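Local coordinates for death on curing protein (Enterobacteria phage P1, PDB 3DD7) that acts as the toxin of the phage P1 Phd-Doc pair, probably by blocking translation, and is inhibited by its antitoxin partner Phd, at residues H13-S27 and Y66-N78. The protein carries 2 engineered substitutions. Numbering follows the deposited sequence. Where two conformers were deposited one is given.
Engineered in segment 66-78: Tyr66 (natural residue His).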
ATOM      1  N   HIS A  13      -5.322   7.163  -2.754  1.00 17.58           N
ATOM      2  CA  HIS A  13      -4.525   7.736  -3.850  1.00 17.85           C
ATOM      3  C   HIS A  13      -4.849   9.206  -4.126  1.00 18.13           C
ATOM      4  O   HIS A  13      -3.943  10.040  -4.221  1.00 17.23           O
ATOM      5  CB  HIS A  13      -4.708   6.918  -5.125  1.00 18.74           C
ATOM      6  CG  HIS A  13      -4.186   7.593  -6.358  1.00 19.66           C
ATOM      7  ND1 HIS A  13      -4.959   8.420  -7.140  1.00 20.58           N
ATOM      8  CD2 HIS A  13      -2.985   7.515  -6.971  1.00 21.03           C
ATOM      9  CE1 HIS A  13      -4.250   8.851  -8.164  1.00 22.88           C
ATOM     10  NE2 HIS A  13      -3.044   8.317  -8.088  1.00 18.11           N
ATOM     11  N   ASP A  14      -6.134   9.517  -4.274  1.00 17.72           N
ATOM     12  CA  ASP A  14      -6.524  10.856  -4.720  1.00 18.84           C
ATOM     13  C   ASP A  14      -6.164  11.874  -3.627  1.00 18.99           C
ATOM     14  O   ASP A  14      -5.692  12.973  -3.919  1.00 18.73           O
ATOM     15  CB  ASP A  14      -8.013  10.881  -5.027  1.00 18.98           C
ATOM     16  CG  ASP A  14      -8.372  10.106  -6.284  1.00 21.21           C
ATOM     17  OD1 ASP A  14      -7.452   9.692  -7.043  1.00 20.76           O
ATOM     18  OD2 ASP A  14      -9.596   9.946  -6.505  1.00 22.54           O
ATOM     19  N   ALA A  15      -6.347  11.488  -2.363  1.00 18.62           N
ATOM     20  CA  ALA A  15      -5.962  12.377  -1.242  1.00 19.85           C
ATOM     21  C   ALA A  15      -4.447  12.603  -1.197  1.00 19.98           C
ATOM     22  O   ALA A  15      -3.971  13.696  -0.858  1.00 21.60           O
ATOM     23  CB  ALA A  15      -6.459  11.816   0.067  1.00 19.49           C
ATOM     24  N   ASN A  16      -3.701  11.559  -1.539  1.00 19.27           N
ATOM     25  CA  ASN A  16      -2.252  11.619  -1.570  1.00 20.12           C
ATOM     26  C   ASN A  16      -1.776  12.544  -2.699  1.00 19.95           C
ATOM     27  O   ASN A  16      -0.856  13.369  -2.517  1.00 20.62           O
ATOM     28  CB  ASN A  16      -1.686  10.217  -1.756  1.00 19.78           C
ATOM     29  CG  ASN A  16      -0.218  10.182  -1.504  1.00 21.58           C
ATOM     30  OD1 ASN A  16       0.561  10.538  -2.356  1.00 23.15           O
ATOM     31  ND2 ASN A  16       0.161   9.777  -0.320  1.00 19.38           N
ATOM     32  N   ILE A  17      -2.428  12.432  -3.849  1.00 20.78           N
ATOM     33  CA  ILE A  17      -2.099  13.285  -4.999  1.00 21.29           C
ATOM     34  C   ILE A  17      -2.319  14.752  -4.621  1.00 21.18           C
ATOM     35  O   ILE A  17      -1.481  15.613  -4.923  1.00 21.51           O
ATOM     36  CB  ILE A  17      -2.935  12.903  -6.263  1.00 21.37           C
ATOM     37  CG1 ILE A  17      -2.410  11.588  -6.878  1.00 22.33           C
ATOM     38  CG2 ILE A  17      -3.000  14.060  -7.305  1.00 21.50           C
ATOM     39  CD1 ILE A  17      -1.046  11.666  -7.514  1.00 23.90           C
ATOM     40  N   SER A  18      -3.452  15.009  -3.968  1.00 20.77           N
ATOM     41  CA  SER A  18      -3.835  16.354  -3.545  0.50 21.17           C
ATOM     42  C   SER A  18      -2.811  16.951  -2.578  1.00 21.19           C
ATOM     43  O   SER A  18      -2.426  18.115  -2.697  1.00 21.60           O
ATOM     44  CB  SER A  18      -5.221  16.324  -2.893  0.50 21.39           C
ATOM     45  OG  SER A  18      -5.700  17.633  -2.628  0.50 21.01           O
ATOM     46  N   ARG A  19      -2.362  16.146  -1.633  1.00 20.86           N
ATOM     47  CA  ARG A  19      -1.499  16.641  -0.575  1.00 20.64           C
ATOM     48  C   ARG A  19      -0.048  16.785  -1.036  1.00 20.42           C
ATOM     49  O   ARG A  19       0.602  17.794  -0.740  1.00 21.12           O
ATOM     50  CB  ARG A  19      -1.622  15.746   0.665  1.00 20.47           C
ATOM     51  CG  ARG A  19      -0.626  16.069   1.754  1.00 20.91           C
ATOM     52  CD  ARG A  19      -1.124  15.599   3.068  1.00 19.41           C
ATOM     53  NE  ARG A  19      -0.069  15.672   4.085  1.00 21.95           N
ATOM     54  CZ  ARG A  19      -0.267  15.360   5.350  1.00 21.42           C
ATOM     55  NH1 ARG A  19      -1.491  15.023   5.753  1.00 20.72           N
ATOM     56  NH2 ARG A  19       0.747  15.405   6.220  1.00 22.53           N
ATOM     57  N   TYR A  20       0.438  15.794  -1.780  1.00 20.40           N
ATOM     58  CA  TYR A  20       1.861  15.699  -2.131  1.00 20.09           C
ATOM     59  C   TYR A  20       2.186  15.989  -3.596  1.00 21.15           C
ATOM     60  O   TYR A  20       3.354  16.201  -3.952  1.00 20.63           O
ATOM     61  CB  TYR A  20       2.391  14.319  -1.751  1.00 20.78           C
ATOM     62  CG  TYR A  20       2.349  14.067  -0.259  1.00 19.06           C
ATOM     63  CD1 TYR A  20       3.270  14.662   0.602  1.00 20.49           C
ATOM     64  CD2 TYR A  20       1.390  13.222   0.289  1.00 19.90           C
ATOM     65  CE1 TYR A  20       3.228  14.408   1.995  1.00 20.70           C
ATOM     66  CE2 TYR A  20       1.332  12.989   1.653  1.00 19.97           C
ATOM     67  CZ  TYR A  20       2.250  13.565   2.496  1.00 20.99           C
ATOM     68  OH  TYR A  20       2.155  13.292   3.828  1.00 21.73           O
ATOM     69  N   GLY A  21       1.162  15.981  -4.440  1.00 21.39           N
ATOM     70  CA  GLY A  21       1.351  16.257  -5.858  1.00 22.02           C
ATOM     71  C   GLY A  21       1.429  15.009  -6.720  1.00 22.28           C
ATOM     72  O   GLY A  21       1.593  13.891  -6.222  1.00 22.39           O
ATOM     73  N   GLY A  22       1.322  15.221  -8.024  1.00 22.15           N
ATOM     74  CA  GLY A  22       1.395  14.138  -9.010  1.00 22.33           C
ATOM     75  C   GLY A  22       0.265  14.210 -10.021  1.00 21.99           C
ATOM     76  O   GLY A  22      -0.701  14.961  -9.846  1.00 22.32           O
ATOM     77  N   LEU A  23       0.370  13.411 -11.078  1.00 21.31           N
ATOM     78  CA  LEU A  23      -0.677  13.354 -12.101  1.00 20.99           C
ATOM     79  C   LEU A  23      -1.927  12.644 -11.593  1.00 20.96           C
ATOM     80  O   LEU A  23      -1.826  11.595 -10.941  1.00 20.85           O
ATOM     81  CB  LEU A  23      -0.173  12.646 -13.347  1.00 20.50           C
ATOM     82  CG  LEU A  23       1.078  13.196 -14.031  1.00 20.61           C
ATOM     83  CD1 LEU A  23       1.402  12.255 -15.179  1.00 21.30           C
ATOM     84  CD2 LEU A  23       0.895  14.633 -14.516  1.00 21.12           C
ATOM     85  N   PRO A  24      -3.109  13.226 -11.865  1.00 20.99           N
ATOM     86  CA  PRO A  24      -4.342  12.615 -11.369  1.00 20.99           C
ATOM     87  C   PRO A  24      -4.778  11.422 -12.213  1.00 21.31           C
ATOM     88  O   PRO A  24      -4.319  11.262 -13.358  1.00 20.32           O
ATOM     89  CB  PRO A  24      -5.365  13.747 -11.512  1.00 21.02           C
ATOM     90  CG  PRO A  24      -4.873  14.524 -12.729  1.00 21.21           C
ATOM     91  CD  PRO A  24      -3.360  14.495 -12.584  1.00 20.93           C
ATOM     92  N   GLY A  25      -5.658  10.601 -11.644  1.00 21.33           N
ATOM     93  CA  GLY A  25      -6.486   9.706 -12.443  1.00 22.01           C
ATOM     94  C   GLY A  25      -6.025   8.265 -12.522  1.00 22.36           C
ATOM     95  O   GLY A  25      -4.876   7.941 -12.191  1.00 21.65           O
ATOM     96  N   MET A  26      -6.921   7.410 -13.006  1.00 23.13           N
ATOM     97  CA  MET A  26      -6.635   5.984 -13.135  0.60 23.66           C
ATOM     98  C   MET A  26      -6.202   5.611 -14.553  1.00 24.62           C
ATOM     99  O   MET A  26      -6.701   6.170 -15.529  1.00 24.16           O
ATOM    100  CB  MET A  26      -7.835   5.153 -12.656  0.60 23.60           C
ATOM    101  CG  MET A  26      -8.073   5.270 -11.143  0.60 22.82           C
ATOM    102  SD  MET A  26      -9.482   4.371 -10.463  0.60 23.82           S
ATOM    103  CE  MET A  26     -10.845   5.104 -11.367  0.60 25.75           C
ATOM    104  N   SER A  27      -5.263   4.666 -14.648  1.00 26.02           N
ATOM    105  CA  SER A  27      -4.737   4.188 -15.933  1.00 28.02           C
ATOM    106  C   SER A  27      -5.808   3.531 -16.778  1.00 28.72           C
ATOM    107  O   SER A  27      -5.818   3.655 -17.999  1.00 29.38           O
ATOM    108  CB  SER A  27      -3.621   3.160 -15.718  1.00 27.97           C
ATOM    109  OG  SER A  27      -2.491   3.736 -15.097  1.00 30.10           O
ATOM    110  N   TYR A  66      -0.024  -0.686 -11.560  1.00 22.25           N
ATOM    111  CA  TYR A  66      -0.236   0.484 -12.435  1.00 23.27           C
ATOM    112  C   TYR A  66      -1.718   0.816 -12.563  1.00 22.18           C
ATOM    113  O   TYR A  66      -2.254   1.008 -13.655  1.00 21.40           O
ATOM    114  CB  TYR A  66       0.425   0.285 -13.812  1.00 25.60           C
ATOM    115  CG  TYR A  66       1.925   0.108 -13.718  1.00 28.85           C
ATOM    116  CD1 TYR A  66       2.479  -1.155 -13.526  1.00 31.91           C
ATOM    117  CD2 TYR A  66       2.785   1.208 -13.787  1.00 32.43           C
ATOM    118  CE1 TYR A  66       3.851  -1.336 -13.418  1.00 33.87           C
ATOM    119  CE2 TYR A  66       4.175   1.047 -13.684  1.00 34.16           C
ATOM    120  CZ  TYR A  66       4.698  -0.233 -13.499  1.00 33.58           C
ATOM    121  OH  TYR A  66       6.063  -0.428 -13.395  1.00 33.79           O
ATOM    122  N   ILE A  67      -2.377   0.853 -11.413  1.00 21.04           N
ATOM    123  CA  ILE A  67      -3.781   1.252 -11.347  1.00 20.66           C
ATOM    124  C   ILE A  67      -3.929   2.741 -11.695  1.00 20.48           C
ATOM    125  O   ILE A  67      -4.935   3.160 -12.292  1.00 20.98           O
ATOM    126  CB  ILE A  67      -4.328   0.979  -9.935  1.00 20.00           C
ATOM    127  CG1 ILE A  67      -4.270  -0.522  -9.629  1.00 19.98           C
ATOM    128  CG2 ILE A  67      -5.736   1.547  -9.740  1.00 20.10           C
ATOM    129  CD1 ILE A  67      -4.395  -0.820  -8.163  1.00 18.75           C
ATOM    130  N   PHE A  68      -2.905   3.520 -11.341  1.00 20.03           N
ATOM    131  CA  PHE A  68      -2.954   4.982 -11.445  1.00 19.36           C
ATOM    132  C   PHE A  68      -1.910   5.529 -12.410  1.00 18.63           C
ATOM    133  O   PHE A  68      -0.903   4.881 -12.703  1.00 17.72           O
ATOM    134  CB  PHE A  68      -2.756   5.604 -10.051  1.00 19.89           C
ATOM    135  CG  PHE A  68      -3.722   5.092  -9.023  1.00 19.33           C
ATOM    136  CD1 PHE A  68      -5.014   5.595  -8.971  1.00 19.31           C
ATOM    137  CD2 PHE A  68      -3.346   4.095  -8.104  1.00 19.79           C
ATOM    138  CE1 PHE A  68      -5.937   5.146  -8.027  1.00 18.73           C
ATOM    139  CE2 PHE A  68      -4.268   3.630  -7.161  1.00 18.04           C
ATOM    140  CZ  PHE A  68      -5.550   4.122  -7.127  1.00 18.49           C
ATOM    141  N   ASN A  69      -2.161   6.738 -12.906  1.00 18.13           N
ATOM    142  CA  ASN A  69      -1.196   7.435 -13.740  1.00 18.53           C
ATOM    143  C   ASN A  69       0.043   7.815 -12.947  1.00 18.66           C
ATOM    144  O   ASN A  69       1.134   7.944 -13.504  1.00 18.85           O
ATOM    145  CB  ASN A  69      -1.821   8.701 -14.300  1.00 18.75           C
ATOM    146  CG  ASN A  69      -2.953   8.418 -15.284  1.00 19.51           C
ATOM    147  OD1 ASN A  69      -4.008   9.055 -15.225  1.00 19.85           O
ATOM    148  ND2 ASN A  69      -2.735   7.490 -16.193  1.00 16.28           N
ATOM    149  N   ASP A  70      -0.140   8.010 -11.649  1.00 18.58           N
ATOM    150  CA  ASP A  70       0.944   8.461 -10.787  1.00 18.74           C
ATOM    151  C   ASP A  70       0.653   8.059  -9.350  1.00 18.05           C
ATOM    152  O   ASP A  70      -0.477   7.709  -9.013  1.00 16.91           O
ATOM    153  CB  ASP A  70       1.098   9.986 -10.914  1.00 19.04           C
ATOM    154  CG  ASP A  70       2.474  10.493 -10.498  1.00 21.73           C
ATOM    155  OD1 ASP A  70       3.323   9.674 -10.106  1.00 24.53           O
ATOM    156  OD2 ASP A  70       2.697  11.727 -10.575  1.00 20.22           O
ATOM    157  N   ALA A  71       1.697   8.111  -8.528  1.00 18.11           N
ATOM    158  CA  ALA A  71       1.641   7.837  -7.096  1.00 18.55           C
ATOM    159  C   ALA A  71       1.199   6.398  -6.797  1.00 18.58           C
ATOM    160  O   ALA A  71       0.561   6.129  -5.779  1.00 18.56           O
ATOM    161  CB  ALA A  71       0.744   8.862  -6.380  1.00 18.56           C
ATOM    162  N   ASN A  72       1.529   5.467  -7.696  1.00 18.64           N
ATOM    163  CA  ASN A  72       1.291   4.059  -7.418  1.00 18.65           C
ATOM    164  C   ASN A  72       2.112   3.561  -6.242  1.00 19.07           C
ATOM    165  O   ASN A  72       1.604   2.816  -5.393  1.00 19.35           O
ATOM    166  CB  ASN A  72       1.578   3.206  -8.653  1.00 19.11           C
ATOM    167  CG  ASN A  72       0.613   3.470  -9.762  1.00 17.90           C
ATOM    168  OD1 ASN A  72      -0.551   3.139  -9.663  1.00 21.28           O
ATOM    169  ND2 ASN A  72       1.110   4.037 -10.859  1.00 19.48           N
ATOM    170  N   LYS A  73       3.380   3.949  -6.196  1.00 19.33           N
ATOM    171  CA  LYS A  73       4.226   3.504  -5.079  1.00 19.90           C
ATOM    172  C   LYS A  73       3.753   4.108  -3.758  1.00 19.17           C
ATOM    173  O   LYS A  73       3.649   3.396  -2.747  1.00 19.53           O
ATOM    174  CB  LYS A  73       5.706   3.796  -5.332  1.00 19.78           C
ATOM    175  CG  LYS A  73       6.302   2.991  -6.505  1.00 21.05           C
ATOM    176  CD  LYS A  73       7.755   3.355  -6.744  1.00 22.33           C
ATOM    177  CE  LYS A  73       7.950   4.794  -7.247  1.00 26.39           C
ATOM    178  NZ  LYS A  73       7.665   4.863  -8.708  1.00 28.52           N
ATOM    179  N   ARG A  74       3.455   5.407  -3.761  1.00 18.81           N
ATOM    180  CA  ARG A  74       2.925   6.036  -2.545  1.00 17.73           C
ATOM    181  C   ARG A  74       1.654   5.342  -2.079  1.00 18.26           C
ATOM    182  O   ARG A  74       1.495   5.055  -0.884  1.00 17.95           O
ATOM    183  CB  ARG A  74       2.694   7.533  -2.745  1.00 18.13           C
ATOM    184  CG  ARG A  74       3.959   8.348  -2.551  1.00 17.86           C
ATOM    185  CD  ARG A  74       3.643   9.822  -2.865  1.00 18.47           C
ATOM    186  NE  ARG A  74       3.717  10.114  -4.297  1.00 20.48           N
ATOM    187  CZ  ARG A  74       3.051  11.098  -4.913  1.00 22.62           C
ATOM    188  NH1 ARG A  74       2.157  11.826  -4.260  1.00 19.72           N
ATOM    189  NH2 ARG A  74       3.257  11.327  -6.204  1.00 20.09           N
ATOM    190  N   THR A  75       0.770   5.031  -3.025  1.00 17.53           N
ATOM    191  CA  THR A  75      -0.523   4.456  -2.670  1.00 17.90           C
ATOM    192  C   THR A  75      -0.281   3.049  -2.157  1.00 17.83           C
ATOM    193  O   THR A  75      -0.908   2.636  -1.195  1.00 18.33           O
ATOM    194  CB  THR A  75      -1.501   4.504  -3.863  1.00 17.55           C
ATOM    195  OG1 THR A  75      -1.668   5.883  -4.268  1.00 17.06           O
ATOM    196  CG2 THR A  75      -2.853   3.865  -3.495  1.00 18.86           C
ATOM    197  N   ALA A  76       0.671   2.346  -2.777  1.00 18.52           N
ATOM    198  CA  ALA A  76       1.026   0.979  -2.375  1.00 18.46           C
ATOM    199  C   ALA A  76       1.462   0.985  -0.900  1.00 18.68           C
ATOM    200  O   ALA A  76       0.890   0.283  -0.076  1.00 18.89           O
ATOM    201  CB  ALA A  76       2.137   0.452  -3.248  1.00 18.36           C
ATOM    202  N   LEU A  77       2.441   1.840  -0.590  1.00 18.47           N
ATOM    203  CA  LEU A  77       3.002   1.956   0.761  1.00 18.80           C
ATOM    204  C   LEU A  77       1.971   2.362   1.828  1.00 18.54           C
ATOM    205  O   LEU A  77       1.816   1.679   2.845  1.00 17.57           O
ATOM    206  CB  LEU A  77       4.200   2.915   0.780  1.00 19.44           C
ATOM    207  CG  LEU A  77       4.809   3.113   2.166  1.00 20.95           C
ATOM    208  CD1 LEU A  77       5.286   1.767   2.743  1.00 20.62           C
ATOM    209  CD2 LEU A  77       5.955   4.089   2.092  1.00 20.02           C
ATOM    210  N   ASN A  78       1.273   3.460   1.573  1.00 18.29           N
ATOM    211  CA  ASN A  78       0.303   3.985   2.531  1.00 18.89           C
ATOM    212  C   ASN A  78      -0.852   3.011   2.758  1.00 18.72           C
ATOM    213  O   ASN A  78      -1.309   2.871   3.897  1.00 18.50           O
ATOM    214  CB  ASN A  78      -0.201   5.373   2.088  1.00 19.14           C
ATOM    215  CG  ASN A  78       0.865   6.464   2.231  1.00 21.04           C
ATOM    216  OD1 ASN A  78       0.901   7.191   3.238  1.00 25.60           O
ATOM    217  ND2 ASN A  78       1.709   6.604   1.227  1.00 24.60           N
TER
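The Fic signature loop, running into helix 72-86, packs here against helix 6-20 and the extended chain after it, with Phe68 on His13 in an offset stack, centroids 3.7 Å apart and planes only 8° from parallel. His13 has CG anti to the backbone N (chi1 167°), which swings its imidazole across to Phe68, while Ile17 CG1 lies over its other face. Both ring nitrogens donate in the ring plane, NE2 to Asp70 O at 2.8 Å and ND1 to Asp14 OD1 at 2.8 Å; this fixes the ring's rotation and would suit a protonated imidazolium, its charge favoured by Asp14.

Asp70 OD2 takes Leu23 N on its anti lone pair, 2.9 Å away, and OD1 is met from above its plane by Ala71 N, at the N-cap of helix 72-86. In the first turn of that helix, Arg74 bends at chi3 (-84°) to bring its guanidinium to the end of helix 6-20. There NH1 and NH2 both donate end-on to Gly21 O, NH1 at 2.9 Å; NH1 also meets Asn16 OD1 at 2.8 Å, tilted from the guanidinium plane.

Nearer the start of the signature loop, a single backbone bridge pairs Met26 with Phe68: Asn69 N donates almost straight to Gly25 O at 3.1 Å, and Ser27 N to Ile67 O at 2.8 Å. Met26 CG comes obliquely against Phe68 CD1, the two side chains pointing the same way. Tyr66, its backbone O beside Ser27 OG, is engineered in place of the natural His that opens the Fic motif.

Asn16 and Asn78 each donate through ND2 to the bound peptide. Stack, carboxylate and guanidinium tie the loop to helix 6-20 and the chain that follows it; the guanidinium charge probably pairs favourably with that helix's C-terminal dipole, while the imidazole holds Asp70 O.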